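Local coordinates for protein retinol dehydratase (Spodoptera frugiperda, PDB 1FMJ) that dehydrates retinol, which it binds together with adenosine-3'-5'-diphosphate, using a fold shared with the sulfotransferases, to which it is related, at residues G317-Y322 with E326-A331; E215-G220 with E332-D337. One frame throughout, in Å; residues are numbered along the deposited sequence.

Contact 1. Residues G317-Y322 with E326-A331. With HG (mercury (II) ion), chain E.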
loop_
_atom_site.group_PDB
_atom_site.type_symbol
_atom_site.label_atom_id
_atom_site.label_comp_id
_atom_site.label_asym_id
_atom_site.label_seq_id
_atom_site.Cartn_x
_atom_site.Cartn_y
_atom_site.Cartn_z
ATOM N N GLY A 317 -6.374 -0.928 17.073
ATOM C CA GLY A 317 -5.964 -1.316 18.412
ATOM C C GLY A 317 -5.723 -2.799 18.653
ATOM O O GLY A 317 -5.419 -3.202 19.782
ATOM N N CYS A 318 -5.842 -3.621 17.615
ATOM C CA CYS A 318 -5.628 -5.056 17.787
ATOM C C CYS A 318 -4.159 -5.391 18.015
ATOM O O CYS A 318 -3.827 -6.522 18.376
ATOM C CB CYS A 318 -6.143 -5.829 16.575
ATOM S SG CYS A 318 -7.941 -5.766 16.362
ATOM N N TRP A 319 -3.281 -4.412 17.803
ATOM C CA TRP A 319 -1.860 -4.648 17.999
ATOM C C TRP A 319 -1.590 -5.140 19.425
ATOM O O TRP A 319 -0.618 -5.858 19.667
ATOM C CB TRP A 319 -1.046 -3.380 17.730
ATOM C CG TRP A 319 -1.326 -2.264 18.688
ATOM C CD1 TRP A 319 -2.283 -1.294 18.565
ATOM C CD2 TRP A 319 -0.646 -2.003 19.923
ATOM N NE1 TRP A 319 -2.237 -0.444 19.643
ATOM C CE2 TRP A 319 -1.243 -0.854 20.493
ATOM C CE3 TRP A 319 0.407 -2.628 20.605
ATOM C CZ2 TRP A 319 -0.817 -0.313 21.716
ATOM C CZ3 TRP A 319 0.831 -2.089 21.822
ATOM C CH2 TRP A 319 0.218 -0.941 22.362
ATOM N N ARG A 320 -2.456 -4.767 20.359
ATOM C CA ARG A 320 -2.286 -5.187 21.752
ATOM C C ARG A 320 -2.327 -6.711 21.927
ATOM O O ARG A 320 -1.812 -7.244 22.919
ATOM C CB ARG A 320 -3.350 -4.531 22.636
ATOM C CG ARG A 320 -3.193 -3.015 22.758
ATOM C CD ARG A 320 -4.064 -2.460 23.868
ATOM N NE ARG A 320 -3.825 -1.040 24.130
ATOM C CZ ARG A 320 -2.700 -0.539 24.637
ATOM N NH1 ARG A 320 -1.682 -1.335 24.940
ATOM N NH2 ARG A 320 -2.599 0.764 24.871
ATOM N N ASP A 321 -2.934 -7.408 20.968
ATOM C CA ASP A 321 -3.012 -8.868 21.023
ATOM C C ASP A 321 -1.776 -9.513 20.423
ATOM O O ASP A 321 -1.626 -10.731 20.488
ATOM C CB ASP A 321 -4.227 -9.393 20.257
ATOM C CG ASP A 321 -5.535 -8.959 20.866
ATOM O OD1 ASP A 321 -5.694 -9.129 22.091
ATOM O OD2 ASP A 321 -6.407 -8.456 20.119
ATOM N N TYR A 322 -0.891 -8.698 19.850
ATOM C CA TYR A 322 0.322 -9.201 19.209
ATOM C C TYR A 322 1.644 -8.753 19.824
ATOM O O TYR A 322 2.682 -9.348 19.553
ATOM C CB TYR A 322 0.340 -8.805 17.731
ATOM C CG TYR A 322 -0.704 -9.468 16.872
ATOM C CD1 TYR A 322 -2.032 -9.061 16.912
ATOM C CD2 TYR A 322 -0.352 -10.489 15.988
ATOM C CE1 TYR A 322 -2.988 -9.648 16.087
ATOM C CE2 TYR A 322 -1.294 -11.086 15.167
ATOM C CZ TYR A 322 -2.612 -10.662 15.215
ATOM O OH TYR A 322 -3.547 -11.247 14.387
ATOM N N GLU A 326 7.549 -6.304 26.468
ATOM C CA GLU A 326 8.765 -5.767 25.861
ATOM C C GLU A 326 8.508 -5.062 24.533
ATOM O O GLU A 326 8.913 -3.917 24.341
ATOM C CB GLU A 326 9.783 -6.883 25.630
ATOM C CG GLU A 326 10.958 -6.451 24.766
ATOM C CD GLU A 326 11.758 -7.626 24.227
ATOM O OE1 GLU A 326 12.379 -8.350 25.043
ATOM O OE2 GLU A 326 11.759 -7.825 22.987
ATOM N N MET A 327 7.853 -5.757 23.609
ATOM C CA MET A 327 7.542 -5.192 22.302
ATOM C C MET A 327 6.761 -3.895 22.449
ATOM O O MET A 327 7.031 -2.916 21.754
ATOM C CB MET A 327 6.726 -6.189 21.475
ATOM C CG MET A 327 7.538 -7.342 20.940
ATOM S SD MET A 327 6.508 -8.716 20.384
ATOM C CE MET A 327 5.955 -8.149 18.791
ATOM N N THR A 328 5.789 -3.898 23.353
ATOM C CA THR A 328 4.974 -2.718 23.596
ATOM C C THR A 328 5.868 -1.542 23.981
ATOM O O THR A 328 5.747 -0.456 23.420
ATOM C CB THR A 328 3.940 -2.984 24.713
ATOM O OG1 THR A 328 3.005 -3.982 24.269
ATOM C CG2 THR A 328 3.185 -1.707 25.063
ATOM N N LYS A 329 6.772 -1.770 24.928
ATOM C CA LYS A 329 7.695 -0.729 25.370
ATOM C C LYS A 329 8.589 -0.296 24.215
ATOM O O LYS A 329 8.801 0.896 23.984
ATOM C CB LYS A 329 8.570 -1.239 26.522
ATOM C CG LYS A 329 7.805 -1.561 27.799
ATOM C CD LYS A 329 7.178 -0.321 28.407
ATOM C CE LYS A 329 6.505 -0.645 29.735
ATOM N NZ LYS A 329 5.999 0.585 30.413
ATOM N N GLN A 330 9.121 -1.276 23.496
ATOM C CA GLN A 330 9.991 -0.996 22.363
ATOM C C GLN A 330 9.279 -0.110 21.343
ATOM O O GLN A 330 9.868 0.818 20.791
ATOM C CB GLN A 330 10.416 -2.306 21.698
ATOM C CG GLN A 330 11.272 -2.118 20.452
ATOM C CD GLN A 330 11.644 -3.434 19.801
ATOM O OE1 GLN A 330 10.776 -4.248 19.490
ATOM N NE2 GLN A 330 12.939 -3.647 19.587
ATOM N N ALA A 331 8.004 -0.396 21.107
ATOM C CA ALA A 331 7.218 0.361 20.142
ATOM C C ALA A 331 6.998 1.798 20.580
ATOM O O ALA A 331 7.051 2.711 19.755
ATOM C CB ALA A 331 5.871 -0.316 19.915
HETATM HG HG HG E . -8.813 -6.718 18.679
#
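W319 and T328 carry the larger share of this contact, in which a short 3-10 segment, 318-321, sits against the helix 325-338 that follows it. The sequence G317-C318-W319 lies at the end of the C-terminal RKGxxGxW signature of sulfotransferases, a motif that in the family serves the nucleotide; here the side chain of Y322, just beyond it, is about 8 Å from the bound adenosine-3'-5'-diphosphate.

The interaction across the segments is van der Waals. The outer corner of the indole points at the threonine: W319 CZ3 lies 3.8 Å from T328 OG1, which sits at the ring edge near its plane, and 4.0 Å from T328 CG2. With CG placed between the backbone N and the carbonyl carbon (chi1 65°), the indole extends to the helix although its CB does not aim there. The hydroxyl finds its polar partner elsewhere, in the carbonyl O of D324. A second touch joins M327 to the backbone: its chain bends at chi3 (79°) and brings the methyl CE to 3.6 Å from Y322 O.

Within 317-322, R320 folds over one face of W319, its CG 3.6 Å above the centre of the indole, while W319 CZ2 is 3.4 Å above the guanidinium plane. The indole also has a cation-pi partner in R188 and an edge-to-face partner in F323.

Polar bonds fix the segment. D189 takes the backbone N-H groups of G317 and W319 with its two carboxylate oxygens, and Y322 OH is hydrogen-bonded to H196.

The remaining interaction belongs to the heavy-atom derivative rather than to the native enzyme: the mercury ion is bound by C318 SG at 2.6 Å, with D321 OD2 3.3 Å away from the metal.

Contact 2. Residues E215-G220 with E332-D337; sequences EMFHRG and EKWIKD
H218 meets W334 chiefly through carbon. Its CB stands 3.8 Å from the centroid of the indole six-membered ring and only 9° off the ring normal, a CH-pi contact over the face. The imidazole adds an edge-to-face aromatic pair: its edge is turned to the face of the W334 five-membered ring, with centroids 5.7 Å apart and planes at 84°. CG of H218 lies between the backbone N and the carbonyl carbon (chi1 81°), which sets the imidazole plane nearly upright to that of the indole. F217 supplies an apolar touch, its CE2 3.9 Å from W334 CH2, the two side chains crossing at about a right angle.

These rings join helix 210-218 to helix 325-338 in the alpha/beta sulfotransferase domain, whose parallel sheet and P-loop NTPase-like topology the family shares. Helix 187-200 also packs here, with V190 and A191 against F217 and P187 against W334, while F228 makes a further edge-to-face pair with the indole. Were W334 replaced by an alanine, H218 CB would probably lose the ring face it packs on, the imidazole its edge-to-face partner, and a gap would open beside F217 CE2.

Among polar atoms, W334 NE1 comes within 3.3 Å of H218 O, but the angle is too poor for a hydrogen bond. The imidazole is fixed from its own helix: H218 ND1 is hydrogen-bonded to W214 O, and its ring stacks with that of W214.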
loop_
_atom_site.group_PDB
_atom_site.type_symbol
_atom_site.label_atom_id
_atom_site.label_comp_id
_atom_site.label_asym_id
_atom_site.label_seq_id
_atom_site.Cartn_x
_atom_site.Cartn_y
_atom_site.Cartn_z
ATOM N N GLU A 215 10.629 -6.675 14.339
ATOM C CA GLU A 215 12.015 -6.222 14.424
ATOM C C GLU A 215 12.404 -5.580 13.096
ATOM O O GLU A 215 12.984 -4.498 13.049
ATOM C CB GLU A 215 12.958 -7.395 14.688
ATOM C CG GLU A 215 12.823 -8.051 16.057
ATOM C CD GLU A 215 13.106 -7.089 17.200
ATOM O OE1 GLU A 215 13.920 -6.156 17.002
ATOM O OE2 GLU A 215 12.522 -7.280 18.296
ATOM N N MET A 216 12.075 -6.281 12.018
ATOM C CA MET A 216 12.379 -5.845 10.666
ATOM C C MET A 216 11.636 -4.567 10.325
ATOM O O MET A 216 12.238 -3.581 9.887
ATOM C CB MET A 216 12.006 -6.969 9.689
ATOM C CG MET A 216 12.082 -6.625 8.206
ATOM S SD MET A 216 11.938 -8.125 7.164
ATOM C CE MET A 216 10.505 -8.962 7.922
ATOM N N PHE A 217 10.326 -4.578 10.552
ATOM C CA PHE A 217 9.488 -3.427 10.251
ATOM C C PHE A 217 9.841 -2.127 10.972
ATOM O O PHE A 217 9.856 -1.072 10.342
ATOM C CB PHE A 217 8.026 -3.752 10.532
ATOM C CG PHE A 217 7.101 -2.600 10.293
ATOM C CD1 PHE A 217 6.666 -2.294 9.006
ATOM C CD2 PHE A 217 6.656 -1.822 11.349
ATOM C CE1 PHE A 217 5.797 -1.230 8.781
ATOM C CE2 PHE A 217 5.783 -0.751 11.130
ATOM C CZ PHE A 217 5.356 -0.460 9.844
ATOM N N HIS A 218 10.106 -2.175 12.278
ATOM C CA HIS A 218 10.424 -0.926 12.979
ATOM C C HIS A 218 11.866 -0.477 12.791
ATOM O O HIS A 218 12.210 0.649 13.127
ATOM C CB HIS A 218 10.080 -0.998 14.480
ATOM C CG HIS A 218 11.101 -1.691 15.333
ATOM N ND1 HIS A 218 11.384 -3.036 15.220
ATOM C CD2 HIS A 218 11.826 -1.243 16.387
ATOM C CE1 HIS A 218 12.232 -3.389 16.170
ATOM N NE2 HIS A 218 12.516 -2.321 16.892
ATOM N N ARG A 219 12.701 -1.351 12.238
ATOM C CA ARG A 219 14.094 -1.006 11.994
ATOM C C ARG A 219 14.265 -0.500 10.566
ATOM O O ARG A 219 15.385 -0.270 10.106
ATOM C CB ARG A 219 15.009 -2.211 12.225
ATOM C CG ARG A 219 15.365 -2.456 13.685
ATOM C CD ARG A 219 16.614 -3.316 13.781
ATOM N NE ARG A 219 17.709 -2.753 12.987
ATOM C CZ ARG A 219 18.898 -3.330 12.818
ATOM N NH1 ARG A 219 19.161 -4.496 13.394
ATOM N NH2 ARG A 219 19.819 -2.750 12.052
ATOM N N GLY A 220 13.143 -0.314 9.879
ATOM C CA GLY A 220 13.182 0.159 8.507
ATOM C C GLY A 220 13.752 -0.873 7.551
ATOM O O GLY A 220 14.404 -0.524 6.558
ATOM N N GLU A 332 6.739 1.990 21.873
ATOM C CA GLU A 332 6.494 3.323 22.420
ATOM C C GLU A 332 7.732 4.201 22.270
ATOM O O GLU A 332 7.639 5.362 21.892
ATOM C CB GLU A 332 6.086 3.224 23.897
ATOM N N LYS A 333 8.894 3.641 22.564
ATOM C CA LYS A 333 10.141 4.383 22.441
ATOM C C LYS A 333 10.318 4.803 20.982
ATOM O O LYS A 333 10.614 5.966 20.684
ATOM C CB LYS A 333 11.305 3.494 22.883
ATOM C CG LYS A 333 12.678 4.147 22.885
ATOM C CD LYS A 333 13.708 3.137 23.387
ATOM C CE LYS A 333 15.119 3.694 23.419
ATOM N NZ LYS A 333 16.057 2.713 24.061
ATOM N N TRP A 334 10.117 3.850 20.077
ATOM C CA TRP A 334 10.259 4.099 18.652
ATOM C C TRP A 334 9.315 5.196 18.200
ATOM O O TRP A 334 9.705 6.104 17.463
ATOM C CB TRP A 334 9.990 2.815 17.864
ATOM C CG TRP A 334 10.072 2.970 16.375
ATOM C CD1 TRP A 334 11.141 3.421 15.650
ATOM C CD2 TRP A 334 9.057 2.624 15.420
ATOM N NE1 TRP A 334 10.856 3.372 14.304
ATOM C CE2 TRP A 334 9.586 2.886 14.135
ATOM C CE3 TRP A 334 7.753 2.113 15.525
ATOM C CZ2 TRP A 334 8.856 2.654 12.959
ATOM C CZ3 TRP A 334 7.026 1.882 14.358
ATOM C CH2 TRP A 334 7.582 2.154 13.090
ATOM N N ILE A 335 8.069 5.126 18.639
ATOM C CA ILE A 335 7.117 6.158 18.237
ATOM C C ILE A 335 7.445 7.517 18.868
ATOM O O ILE A 335 7.364 8.551 18.204
ATOM C CB ILE A 335 5.676 5.755 18.592
ATOM C CG1 ILE A 335 5.292 4.494 17.808
ATOM C CG2 ILE A 335 4.719 6.892 18.257
ATOM C CD1 ILE A 335 3.889 3.999 18.091
ATOM N N LYS A 336 7.829 7.518 20.139
ATOM C CA LYS A 336 8.156 8.775 20.817
ATOM C C LYS A 336 9.359 9.448 20.168
ATOM O O LYS A 336 9.371 10.669 19.968
ATOM C CB LYS A 336 8.439 8.529 22.300
ATOM C CG LYS A 336 7.213 8.130 23.103
ATOM C CD LYS A 336 7.564 7.900 24.565
ATOM C CE LYS A 336 6.355 7.455 25.368
ATOM N NZ LYS A 336 6.732 7.143 26.772
ATOM N N ASP A 337 10.367 8.650 19.830
ATOM C CA ASP A 337 11.552 9.193 19.199
ATOM C C ASP A 337 11.220 9.829 17.852
ATOM O O ASP A 337 11.672 10.931 17.557
ATOM C CB ASP A 337 12.607 8.108 19.010
ATOM C CG ASP A 337 13.194 7.629 20.323
ATOM O OD1 ASP A 337 13.105 8.381 21.316
ATOM O OD2 ASP A 337 13.752 6.510 20.359
#

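How the contacts relate
From the N terminus, the chain reaches 215-220, on helix 210-218, and then passes through 111 residues, including strand 243-247 of the parallel sheet, before 332-337 closes this long loop as contact 2. Contact 1 is nested inside it: 317-322 and 326-331 are separated by three residues, so it closes a tight local turn. Helix 325-338 serves both; its earlier part meets 317-322 and, like its later part, also lies against helix 210-218. The contact centres are 11 Å apart, and the two meet directly where Q330 NE2 of contact 1 lies 3.0 Å from H218 NE2 of contact 2.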